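Long-range contacts in alpha-fucosidase (Bifidobacterium bifidum, PDB 2EAC), which probably cleaves alpha-L-fucose from fucosylated sugars, the present chain being the part of a longer protein that carries its glycoside hydrolase family 95 catalytic domain: residues 391-396 against 417-422; 36-41 against 412-417; 823-828 against 835-840. One frame throughout, in Å; residues are numbered along the deposited sequence.

Interaction 1: 391-396 against 417-422; sequences SQLPSN and SDFHMN. With CA (calcium ion), chain C; DFU ((2S,3R,4S,5R)-2-methylpiperidine-3,4,5-triol), chain E.
Phe419 pushes its ring into the bend made by Leu393, Pro394, Ser395 and Asn396. The ring leads with CE1, which lies 3.3 Å from Pro394 O, with that oxygen near the ring plane; Ser395 O also lies at that edge, nearer CD1. The pyrrolidine ring of Pro394 crosses the aromatic ring at about a right angle, with CG 3.9 Å from Phe419 CE1. Leu393 CB and Asn396 CB approach obliquely, the first 4.0 Å from Phe419 CZ. With CG anti to its own carbonyl carbon (chi1 -51°), Phe419 reaches back toward the loop although its CB does not aim there. The polar end of the contact is slight: Ser417 OG gives a weak hydrogen bond of 3.0 Å to Asn396 OD1, an oxygen that also accepts from the backbone N of Gln398. Behind this shell, Leu393 O binds a calcium ion at 2.8 Å, together with Glu77 and the carbonyls of Ser386 and Gly57, while Gln392 N bonds to Glu77. The metal would thus hold in place the loop that receives Phe419. One residue further along the strand, the His420 ring has the methyl carbon C6 of the bound iminosugar over its centre. The carbonyls gathered at the Phe419 rim would suit its weakly positive C-H edge, consistent with a mainly apolar, electrostatically matched joint between the calcium site and the sugar pocket.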
# COMPACT_ATOMS: atom_id res chain seq x y z
N SER A 391 -1.70 -12.61 -7.00
CA SER A 391 -0.62 -12.65 -6.04
C SER A 391 -1.16 -13.41 -4.84
O SER A 391 -2.36 -13.31 -4.52
CB SER A 391 -0.27 -11.25 -5.57
OG SER A 391 0.27 -10.53 -6.62
N GLN A 392 -0.30 -14.19 -4.18
CA GLN A 392 -0.73 -14.83 -2.93
C GLN A 392 -0.82 -13.88 -1.76
O GLN A 392 -1.56 -14.16 -0.81
CB GLN A 392 0.20 -15.98 -2.58
CG GLN A 392 0.19 -17.02 -3.70
CD GLN A 392 0.72 -18.31 -3.23
OE1 GLN A 392 0.05 -19.02 -2.47
NE2 GLN A 392 1.93 -18.65 -3.67
N LEU A 393 -0.04 -12.79 -1.80
CA LEU A 393 0.04 -11.81 -0.69
C LEU A 393 -0.03 -10.39 -1.21
O LEU A 393 0.38 -10.14 -2.34
CB LEU A 393 1.34 -11.98 0.13
CG LEU A 393 1.46 -13.30 0.91
CD1 LEU A 393 2.89 -13.58 1.35
CD2 LEU A 393 0.47 -13.35 2.10
N PRO A 394 -0.50 -9.44 -0.37
CA PRO A 394 -0.50 -8.05 -0.85
C PRO A 394 0.95 -7.50 -0.87
O PRO A 394 1.89 -8.20 -0.45
CB PRO A 394 -1.34 -7.28 0.21
CG PRO A 394 -1.32 -8.16 1.49
CD PRO A 394 -1.06 -9.61 1.00
N SER A 395 1.12 -6.29 -1.39
CA SER A 395 2.40 -5.60 -1.29
C SER A 395 2.81 -5.43 0.20
O SER A 395 1.97 -5.14 1.07
CB SER A 395 2.28 -4.26 -2.02
OG SER A 395 1.21 -3.54 -1.47
N ASN A 396 4.07 -5.72 0.52
CA ASN A 396 4.55 -5.55 1.89
C ASN A 396 5.28 -4.19 1.98
O ASN A 396 5.13 -3.36 1.08
CB ASN A 396 5.39 -6.79 2.31
CG ASN A 396 6.69 -6.94 1.46
OD1 ASN A 396 7.35 -5.96 1.16
ND2 ASN A 396 7.04 -8.17 1.10
N SER A 417 10.37 -6.00 6.53
CA SER A 417 9.67 -5.73 5.24
C SER A 417 8.27 -6.38 5.26
O SER A 417 7.83 -7.01 4.29
CB SER A 417 10.51 -6.18 4.05
OG SER A 417 9.87 -5.86 2.84
N ASP A 418 7.58 -6.18 6.38
CA ASP A 418 6.37 -6.92 6.76
C ASP A 418 5.08 -6.23 6.28
O ASP A 418 5.12 -5.37 5.38
CB ASP A 418 6.39 -7.20 8.28
CG ASP A 418 6.15 -5.95 9.16
OD1 ASP A 418 5.99 -4.83 8.62
OD2 ASP A 418 6.10 -6.08 10.42
N PHE A 419 3.94 -6.64 6.85
CA PHE A 419 2.62 -6.00 6.61
C PHE A 419 2.30 -5.18 7.85
O PHE A 419 1.96 -5.72 8.93
CB PHE A 419 1.54 -7.04 6.26
CG PHE A 419 1.95 -8.00 5.15
CD1 PHE A 419 1.95 -7.58 3.81
CD2 PHE A 419 2.37 -9.29 5.44
CE1 PHE A 419 2.35 -8.45 2.80
CE2 PHE A 419 2.77 -10.17 4.44
CZ PHE A 419 2.77 -9.74 3.09
N HIS A 420 2.46 -3.86 7.70
CA HIS A 420 2.45 -2.96 8.82
C HIS A 420 1.16 -2.15 8.77
O HIS A 420 0.99 -1.31 7.86
CB HIS A 420 3.68 -2.06 8.71
CG HIS A 420 4.56 -2.07 9.92
ND1 HIS A 420 4.47 -1.11 10.91
CD2 HIS A 420 5.55 -2.92 10.30
CE1 HIS A 420 5.37 -1.37 11.84
NE2 HIS A 420 6.04 -2.46 11.50
N MET A 421 0.26 -2.40 9.71
CA MET A 421 -1.13 -2.02 9.54
C MET A 421 -1.50 -0.84 10.43
O MET A 421 -2.69 -0.67 10.76
CB MET A 421 -2.08 -3.20 9.81
CG MET A 421 -1.90 -4.43 8.96
SD MET A 421 -3.50 -5.26 8.61
CE MET A 421 -4.22 -5.59 10.23
N ASN A 422 -0.53 -0.02 10.84
CA ASN A 422 -0.87 1.22 11.53
C ASN A 422 -0.65 2.46 10.67
O ASN A 422 -0.50 3.57 11.23
CB ASN A 422 -0.24 1.36 12.94
CG ASN A 422 1.26 1.63 12.90
OD1 ASN A 422 1.92 1.36 11.89
ND2 ASN A 422 1.81 2.15 14.02
CA CA C . 2.80 -9.74 -3.73
C1 DFU E . 5.97 2.45 12.10
C2 DFU E . 6.28 3.89 11.69
C3 DFU E . 7.66 3.98 11.02
C4 DFU E . 7.75 3.03 9.83
C5 DFU E . 7.43 1.58 10.26
C6 DFU E . 7.45 0.62 9.08
O4 DFU E . 6.79 3.42 8.82
O3 DFU E . 7.89 5.33 10.59
O2 DFU E . 6.16 4.77 12.83
N5 DFU E . 6.15 1.58 10.94

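Interaction 2: 36-41 against 412-417; sequences GGNYGN and NTPWGS. With DFU ((2S,3R,4S,5R)-2-methylpiperidine-3,4,5-triol), chain E.
Asn38 and Tyr39 meet Pro414 where a type II beta turn, Gly36 to Tyr39, comes up against a loop of the catalytic domain; the turn belongs to the family 65-type N-terminal domain, so this is a domain interface. Asn38 takes the third position of the turn with the positive phi (71°) that this position calls for, and its side chain points to the other loop. Van der Waals contacts carry most of the meeting. The amide oxygen OD1 of Asn38 sits 3.2 Å from Pro414 CA and 3.5 Å from Pro414 CB, and the Tyr39 ring crosses the proline at about a right angle, CE2 lying 4.0 Å from Pro414 CG. Polar links between the two segments run through water. One water donates to both backbone carbonyls, 3.1 Å to Asn38 O and 2.6 Å to Asn412 O, bridging two acceptors that could not bond to each other; just before 412-417, Gly411 O takes a weak hydrogen bond from Asn38 ND2. Within 412-417, Gly416 N bonds to Thr413 O and Ser417 N to Pro414 O, two overlapping turns that lead the chain from the interface to the iminosugar pocket. There the Trp415 ring, which also meets His761, offers the iminosugar one face: the ligand methyl C6 stands above that plane, offset toward the rim, with Trp415 CD2 3.4 Å from it.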
# COMPACT_ATOMS: atom_id res chain seq x y z
N GLY A 36 19.77 5.04 6.06
CA GLY A 36 18.83 4.51 7.03
C GLY A 36 19.29 3.23 7.70
O GLY A 36 20.28 2.64 7.32
N GLY A 37 18.53 2.81 8.71
CA GLY A 37 18.76 1.56 9.44
C GLY A 37 18.84 0.37 8.52
O GLY A 37 18.12 0.33 7.51
N ASN A 38 19.73 -0.58 8.89
CA ASN A 38 20.03 -1.83 8.16
C ASN A 38 20.78 -1.69 6.84
O ASN A 38 21.03 -2.68 6.14
CB ASN A 38 18.75 -2.67 7.93
CG ASN A 38 18.10 -3.11 9.22
OD1 ASN A 38 17.05 -2.64 9.57
ND2 ASN A 38 18.77 -3.99 9.96
N TYR A 39 21.13 -0.47 6.47
CA TYR A 39 21.83 -0.32 5.22
C TYR A 39 23.24 0.27 5.40
O TYR A 39 23.70 1.07 4.57
CB TYR A 39 20.98 0.51 4.23
CG TYR A 39 19.77 -0.23 3.62
CD1 TYR A 39 19.89 -0.90 2.41
CD2 TYR A 39 18.55 -0.26 4.26
CE1 TYR A 39 18.82 -1.58 1.82
CE2 TYR A 39 17.44 -0.94 3.68
CZ TYR A 39 17.59 -1.57 2.44
OH TYR A 39 16.55 -2.22 1.83
N GLY A 40 23.92 -0.18 6.45
CA GLY A 40 25.27 0.24 6.75
C GLY A 40 26.23 -0.34 5.73
O GLY A 40 27.25 0.27 5.41
N ASN A 41 25.90 -1.51 5.20
CA ASN A 41 26.72 -2.12 4.14
C ASN A 41 26.54 -1.34 2.84
O ASN A 41 25.41 -1.26 2.34
CB ASN A 41 26.31 -3.60 4.00
CG ASN A 41 26.97 -4.33 2.84
OD1 ASN A 41 27.53 -3.73 1.90
ND2 ASN A 41 26.87 -5.66 2.87
N ASN A 412 18.04 -8.28 10.07
CA ASN A 412 18.78 -7.71 8.94
C ASN A 412 17.92 -6.89 7.96
O ASN A 412 18.48 -6.17 7.14
CB ASN A 412 19.47 -8.84 8.12
CG ASN A 412 20.50 -9.62 8.93
OD1 ASN A 412 20.93 -9.16 9.98
ND2 ASN A 412 20.87 -10.81 8.45
N THR A 413 16.59 -7.02 8.05
CA THR A 413 15.64 -6.30 7.16
C THR A 413 14.82 -5.32 7.99
O THR A 413 14.26 -5.72 9.02
CB THR A 413 14.71 -7.31 6.44
OG1 THR A 413 15.51 -8.20 5.66
CG2 THR A 413 13.69 -6.65 5.52
N PRO A 414 14.74 -4.03 7.57
CA PRO A 414 14.07 -3.03 8.44
C PRO A 414 12.59 -3.35 8.60
O PRO A 414 11.90 -3.54 7.59
CB PRO A 414 14.28 -1.69 7.70
CG PRO A 414 14.62 -2.06 6.27
CD PRO A 414 15.28 -3.43 6.33
N TRP A 415 12.13 -3.44 9.84
CA TRP A 415 10.73 -3.78 10.18
C TRP A 415 10.25 -5.06 9.46
O TRP A 415 9.04 -5.24 9.22
CB TRP A 415 9.78 -2.61 9.88
CG TRP A 415 10.18 -1.26 10.50
CD1 TRP A 415 10.04 -0.87 11.80
CD2 TRP A 415 10.73 -0.14 9.80
NE1 TRP A 415 10.49 0.43 11.95
CE2 TRP A 415 10.91 0.90 10.74
CE3 TRP A 415 11.09 0.09 8.46
CZ2 TRP A 415 11.46 2.13 10.38
CZ3 TRP A 415 11.62 1.31 8.11
CH2 TRP A 415 11.81 2.31 9.06
N GLY A 416 11.20 -5.94 9.14
CA GLY A 416 10.90 -7.24 8.57
C GLY A 416 10.36 -7.19 7.16
O GLY A 416 9.98 -8.22 6.63
N SER A 417 10.37 -6.00 6.53
CA SER A 417 9.67 -5.73 5.24
C SER A 417 8.27 -6.38 5.26
O SER A 417 7.83 -7.01 4.29
CB SER A 417 10.51 -6.18 4.05
OG SER A 417 9.87 -5.86 2.84
C1 DFU E . 5.97 2.45 12.10
C2 DFU E . 6.28 3.89 11.69
C3 DFU E . 7.66 3.98 11.02
C4 DFU E . 7.75 3.03 9.83
C5 DFU E . 7.43 1.58 10.26
C6 DFU E . 7.45 0.62 9.08
O4 DFU E . 6.79 3.42 8.82
O3 DFU E . 7.89 5.33 10.59
O2 DFU E . 6.16 4.77 12.83
N5 DFU E . 6.15 1.58 10.94
O HOH W 1 20.97 -5.59 7.14

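Interaction 3: 823-828 against 835-840; sequences FTVGTT and TEVRLT
Thr828 and Glu836 close one end of an antiparallel hairpin ladder in which Thr828 O is gripped twice. Thr835 N reaches Thr828 O at 2.8 Å and Glu836 N reaches the same Thr828 O at 3.2 Å, both from one face of the carbonyl plane, and this two-against-one arrangement is a classic beta bulge. Glu836 O likewise serves two donors, Thr828 N at 2.9 Å and Thr827 OG1 at 3.2 Å. The second bond is possible because Thr827 OG1 stands anti to its backbone N (chi1 -174°), so a hydroxyl on the buried face is satisfied by the partner strand. Further along, the pairs Gly826–Arg838 and Thr824–Thr840 each exchange two backbone bonds; Arg838 N to Gly826 O is nearly straight, 174° at the hydrogen. On the more exposed face a water lies 2.7 Å from Thr828 OG1 and donates to Glu836 OE2 at 2.8 Å, while Thr824 OG1 bonds to Asn842 and Thr840 OG1 to Thr891. The opposite face is largely apolar, Thr827 apart: Leu839 CD1 lies 3.7 Å from Phe823 CB and 4.0 Å from Val825 CG2. In the antiparallel sheet of the C-terminal domain, strand 812-819 flanks the hairpin beside 823-830 and strand 890-896 beside 833-841, and Val825, Thr827 and Val837 pack on Ile801 of strand 799-801, which belongs to a second sheet.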
# COMPACT_ATOMS: atom_id res chain seq x y z
N PHE A 823 -17.49 5.50 -11.72
CA PHE A 823 -17.47 6.42 -12.85
C PHE A 823 -16.02 6.61 -13.23
O PHE A 823 -15.22 6.91 -12.35
CB PHE A 823 -18.04 7.82 -12.51
CG PHE A 823 -19.46 7.82 -12.05
CD1 PHE A 823 -20.50 7.97 -12.97
CD2 PHE A 823 -19.77 7.71 -10.69
CE1 PHE A 823 -21.84 7.96 -12.56
CE2 PHE A 823 -21.09 7.72 -10.26
CZ PHE A 823 -22.15 7.84 -11.22
N THR A 824 -15.67 6.48 -14.51
CA THR A 824 -14.29 6.80 -14.95
C THR A 824 -14.28 8.26 -15.34
O THR A 824 -15.26 8.76 -15.92
CB THR A 824 -13.86 5.91 -16.11
OG1 THR A 824 -14.04 4.56 -15.72
CG2 THR A 824 -12.37 6.14 -16.46
N VAL A 825 -13.22 8.97 -14.98
CA VAL A 825 -13.20 10.44 -15.07
C VAL A 825 -11.98 10.93 -15.81
O VAL A 825 -10.85 10.53 -15.50
CB VAL A 825 -13.19 11.14 -13.67
CG1 VAL A 825 -13.33 12.68 -13.85
CG2 VAL A 825 -14.31 10.62 -12.76
N GLY A 826 -12.21 11.78 -16.80
CA GLY A 826 -11.15 12.51 -17.45
C GLY A 826 -11.47 13.99 -17.31
O GLY A 826 -12.64 14.40 -17.36
N THR A 827 -10.45 14.81 -17.15
CA THR A 827 -10.73 16.24 -17.07
C THR A 827 -9.55 16.99 -17.69
O THR A 827 -8.40 16.57 -17.55
CB THR A 827 -11.03 16.71 -15.61
OG1 THR A 827 -11.44 18.07 -15.61
CG2 THR A 827 -9.81 16.68 -14.78
N THR A 828 -9.87 18.07 -18.40
CA THR A 828 -8.89 18.98 -18.96
C THR A 828 -9.14 20.34 -18.36
O THR A 828 -10.28 20.74 -18.21
CB THR A 828 -9.05 19.06 -20.49
OG1 THR A 828 -8.92 17.74 -21.02
CG2 THR A 828 -7.97 19.95 -21.11
N THR A 835 -11.98 22.97 -18.49
CA THR A 835 -12.54 23.24 -19.81
C THR A 835 -13.39 22.05 -20.28
O THR A 835 -14.26 22.21 -21.10
CB THR A 835 -11.41 23.50 -20.83
OG1 THR A 835 -10.55 22.35 -20.88
CG2 THR A 835 -10.55 24.70 -20.42
N GLU A 836 -13.13 20.84 -19.76
CA GLU A 836 -13.89 19.68 -20.19
C GLU A 836 -13.82 18.62 -19.11
O GLU A 836 -12.76 18.42 -18.49
CB GLU A 836 -13.32 19.07 -21.50
CG GLU A 836 -14.26 17.99 -22.11
CD GLU A 836 -13.64 17.24 -23.27
OE1 GLU A 836 -13.99 17.56 -24.44
OE2 GLU A 836 -12.77 16.37 -23.03
N VAL A 837 -14.96 17.97 -18.86
CA VAL A 837 -15.01 16.78 -18.03
C VAL A 837 -15.65 15.65 -18.84
O VAL A 837 -16.67 15.85 -19.50
CB VAL A 837 -15.78 17.00 -16.70
CG1 VAL A 837 -15.89 15.66 -15.89
CG2 VAL A 837 -15.12 18.10 -15.89
N ARG A 838 -15.05 14.46 -18.79
CA ARG A 838 -15.60 13.29 -19.44
C ARG A 838 -15.92 12.27 -18.37
O ARG A 838 -15.02 11.75 -17.70
CB ARG A 838 -14.62 12.74 -20.47
CG ARG A 838 -14.47 13.72 -21.66
CD ARG A 838 -13.44 13.25 -22.68
NE ARG A 838 -13.83 11.97 -23.27
CZ ARG A 838 -14.82 11.82 -24.16
NH1 ARG A 838 -15.54 12.88 -24.57
NH2 ARG A 838 -15.09 10.60 -24.63
N LEU A 839 -17.21 12.03 -18.16
CA LEU A 839 -17.65 11.14 -17.11
C LEU A 839 -18.28 9.89 -17.73
O LEU A 839 -19.34 9.97 -18.37
CB LEU A 839 -18.64 11.87 -16.19
CG LEU A 839 -19.13 11.06 -14.99
CD1 LEU A 839 -18.15 11.26 -13.83
CD2 LEU A 839 -20.58 11.39 -14.57
N THR A 840 -17.61 8.74 -17.55
CA THR A 840 -18.12 7.46 -18.04
C THR A 840 -18.77 6.74 -16.87
O THR A 840 -18.11 6.44 -15.89
CB THR A 840 -16.99 6.56 -18.57
OG1 THR A 840 -16.23 7.29 -19.53
CG2 THR A 840 -17.52 5.28 -19.20
O HOH W 2 -11.08 16.08 -20.83

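From the N terminus, residues 36-41 open interaction 2, a closure over 370 intervening residues that brings the N-terminal domain against the catalytic domain. Before it closes at 412-417, residues 391-396 open interaction 1, which closes at 417-422 across 20 residues without helix or strand and joins the loop after helix 365-386, at the calcium site, to strand 419-420 beside the iminosugar. The two therefore cross along the chain and share Ser417, and both border the ligand, their centres about 17 Å apart. Interaction 3 follows in series: a short hairpin closure inside the C-terminal domain, touching neither of the others, its centre about 33 Å from that of interaction 1 and about 43 Å from that of interaction 2.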